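Local coordinates for hypothetical protein AF1796 (Archaeoglobus fulgidus, PDB 1VIM) that is of unknown function but belongs to the SIS family, PHI subfamily, and so may bind a sugar derivative and act as an isomerase, at residues S99-S104 against D127-K132. Residues are numbered along the deposited sequence; the frame is centred on the assembly and turned at random.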
ATOM      1  N   SER A  99      -3.838   2.199  22.363  1.00 11.80           N
ATOM      2  CA  SER A  99      -3.822   3.259  23.365  1.00 12.28           C
ATOM      3  C   SER A  99      -4.990   4.209  23.224  1.00 12.05           C
ATOM      4  O   SER A  99      -5.349   4.885  24.183  1.00 12.83           O
ATOM      5  CB  SER A  99      -2.536   4.067  23.232  1.00 12.62           C
ATOM      6  OG  SER A  99      -2.524   4.771  21.994  1.00 13.10           O
ATOM      7  N   GLY A 100      -5.597   4.264  22.026  1.00 11.32           N
ATOM      8  CA  GLY A 100      -6.572   5.299  21.731  1.00 11.50           C
ATOM      9  C   GLY A 100      -5.954   6.694  21.619  1.00 10.77           C
ATOM     10  O   GLY A 100      -6.691   7.693  21.611  1.00 11.51           O
ATOM     11  N   GLU A 101      -4.622   6.757  21.459  1.00 11.04           N
ATOM     12  CA  GLU A 101      -3.902   8.046  21.369  1.00 11.07           C
ATOM     13  C   GLU A 101      -3.130   8.185  20.067  1.00 11.71           C
ATOM     14  O   GLU A 101      -2.536   9.238  19.818  1.00 14.23           O
ATOM     15  CB  GLU A 101      -2.929   8.244  22.550  1.00 12.00           C
ATOM     16  CG  GLU A 101      -3.601   8.103  23.900  1.00 12.81           C
ATOM     17  CD  GLU A 101      -4.684   9.153  24.149  1.00 13.73           C
ATOM     18  OE1 GLU A 101      -4.677  10.247  23.531  1.00 14.82           O
ATOM     19  OE2 GLU A 101      -5.580   8.879  24.978  1.00 14.93           O
ATOM     20  N   THR A 102      -3.164   7.147  19.236  1.00 11.07           N
ATOM     21  CA  THR A 102      -2.408   7.112  17.989  1.00 11.37           C
ATOM     22  C   THR A 102      -2.708   8.372  17.200  1.00 11.33           C
ATOM     23  O   THR A 102      -3.859   8.614  16.823  1.00 11.45           O
ATOM     24  CB  THR A 102      -2.874   5.893  17.188  1.00 11.29           C
ATOM     25  OG1 THR A 102      -2.659   4.699  17.955  1.00 12.66           O
ATOM     26  CG2 THR A 102      -2.048   5.717  15.960  1.00 12.54           C
ATOM     27  N   THR A 103      -1.686   9.193  16.950  1.00 12.92           N
ATOM     28  CA  THR A 103      -1.929  10.565  16.515  1.00 13.36           C
ATOM     29  C   THR A 103      -2.702  10.642  15.203  1.00 12.49           C
ATOM     30  O   THR A 103      -3.709  11.367  15.091  1.00 12.44           O
ATOM     31  CB  THR A 103      -0.596  11.308  16.383  1.00 15.75           C
ATOM     32  OG1 THR A 103       0.113  11.170  17.623  1.00 20.19           O
ATOM     33  CG2 THR A 103      -0.828  12.803  16.190  1.00 17.65           C
ATOM     34  N   SER A 104      -2.272   9.868  14.219  1.00 11.65           N
ATOM     35  CA  SER A 104      -2.925   9.951  12.917  1.00 11.78           C
ATOM     36  C   SER A 104      -4.389   9.507  12.993  1.00 11.32           C
ATOM     37  O   SER A 104      -5.260  10.120  12.374  1.00 12.43           O
ATOM     38  CB  SER A 104      -2.141   9.144  11.896  1.00 13.92           C
ATOM     39  OG  SER A 104      -2.103   7.802  12.297  1.00 15.40           O
ATOM     40  N   ASP A 127     -11.011   5.411  28.275  1.00 18.24           N
ATOM     41  CA  ASP A 127     -10.894   6.836  28.579  1.00 19.63           C
ATOM     42  C   ASP A 127      -9.969   7.629  27.649  1.00 18.35           C
ATOM     43  O   ASP A 127      -9.636   8.792  27.912  1.00 19.25           O
ATOM     44  CB  ASP A 127     -10.416   6.986  30.031  1.00 21.31           C
ATOM     45  CG  ASP A 127      -9.133   6.173  30.353  1.00 25.78           C
ATOM     46  OD1 ASP A 127      -8.587   5.399  29.507  1.00 26.14           O
ATOM     47  OD2 ASP A 127      -8.585   6.241  31.479  1.00 29.30           O
ATOM     48  N   SER A 128      -9.568   6.996  26.562  1.00 16.24           N
ATOM     49  CA  SER A 128      -8.616   7.588  25.630  1.00 14.40           C
ATOM     50  C   SER A 128      -9.207   8.696  24.774  1.00 13.91           C
ATOM     51  O   SER A 128     -10.421   8.825  24.677  1.00 14.37           O
ATOM     52  CB  SER A 128      -8.041   6.513  24.726  1.00 13.66           C
ATOM     53  OG  SER A 128      -9.079   5.901  23.951  1.00 13.85           O
ATOM     54  N   SER A 129      -8.346   9.473  24.114  1.00 13.83           N
ATOM     55  CA  SER A 129      -8.807  10.482  23.169  1.00 14.34           C
ATOM     56  C   SER A 129      -9.770   9.880  22.116  1.00 13.46           C
ATOM     57  O   SER A 129     -10.795  10.479  21.784  1.00 14.17           O
ATOM     58  CB  SER A 129      -7.614  11.141  22.468  1.00 15.16           C
ATOM     59  OG  SER A 129      -6.773  11.827  23.405  1.00 18.09           O
ATOM     60  N   LEU A 130      -9.422   8.723  21.551  1.00 12.84           N
ATOM     61  CA  LEU A 130     -10.262   8.140  20.527  1.00 12.26           C
ATOM     62  C   LEU A 130     -11.606   7.716  21.101  1.00 12.92           C
ATOM     63  O   LEU A 130     -12.653   7.977  20.488  1.00 13.26           O
ATOM     64  CB  LEU A 130      -9.516   6.959  19.912  1.00 11.35           C
ATOM     65  CG  LEU A 130     -10.219   6.352  18.704  1.00 10.66           C
ATOM     66  CD1 LEU A 130     -10.229   7.382  17.571  1.00 12.28           C
ATOM     67  CD2 LEU A 130      -9.576   5.068  18.273  1.00 11.65           C
ATOM     68  N   ALA A 131     -11.583   7.071  22.267  1.00 12.73           N
ATOM     69  CA  ALA A 131     -12.813   6.590  22.903  1.00 12.93           C
ATOM     70  C   ALA A 131     -13.754   7.730  23.250  1.00 14.11           C
ATOM     71  O   ALA A 131     -14.965   7.611  23.055  1.00 14.51           O
ATOM     72  CB  ALA A 131     -12.490   5.765  24.121  1.00 13.84           C
ATOM     73  N   LYS A 132     -13.204   8.849  23.733  1.00 14.90           N
ATOM     74  CA  LYS A 132     -14.057   9.982  24.105  1.00 16.31           C
ATOM     75  C   LYS A 132     -14.839  10.561  22.948  1.00 16.93           C
ATOM     76  O   LYS A 132     -15.906  11.133  23.157  1.00 17.98           O
ATOM     77  CB  LYS A 132     -13.257  11.079  24.827  1.00 18.48           C
ATOM     78  CG  LYS A 132     -12.740  10.641  26.187  1.00 22.64           C
ATOM     79  CD  LYS A 132     -12.048  11.778  26.920  1.00 26.77           C
ATOM     80  CE  LYS A 132     -10.695  12.080  26.336  1.00 29.19           C
ATOM     81  NZ  LYS A 132     -10.040  13.207  27.073  1.00 31.16           N
TER
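Gly100 and Glu101 meet the first turn of helix 129-133 at its N-terminal end, and the pair is a compact example of how a loop can be tied to the N-H groups of a helix's first turn. In this SIS-type alpha/beta fold with its parallel sheet, the loop runs from strand 92-96 into helix 103-115, while residues 127-132 follow the neighbouring strand 118-123. Two acceptors of the loop divide the work. The carbonyl Gly100 O takes Leu130 N at 2.9 Å, and the Glu101 carboxylate takes both the N-H and the hydroxyl of Ser129. With its chain bent at chi2 (-63°), Glu101 brings the carboxylate back over Ser129. Its OE2 receives Ser129 N at 3.0 Å from above the carboxylate plane, along a nearly straight N-H path. Glu101 OE1 uses its syn lone pair for Ser129 OG at 2.6 Å. Both carboxylate oxygens are thus held by one serine, which fixes the rotation of the group.

The tight side lies at Gly100, which is buried, has positive phi, and passes with its CA 3.4 Å from Ser128 OG; a CB there would run into that hydroxyl. The Leu130 side chain packs on Leu119 and Ala121 of strand 118-123. By contrast, Glu101 is exposed. Ser128 is the N-cap: its OG accepts from Ala131 N at 3.2 Å and is also bonded to Lys125 O. Putting an alanine here would probably leave Ala131 N without its cap and Lys125 O without this partner, slackening the turn that presents Ser129 to Glu101. On the loop's own side, Ser99 closes an ST turn, its OG accepting Glu101 N at 2.9 Å.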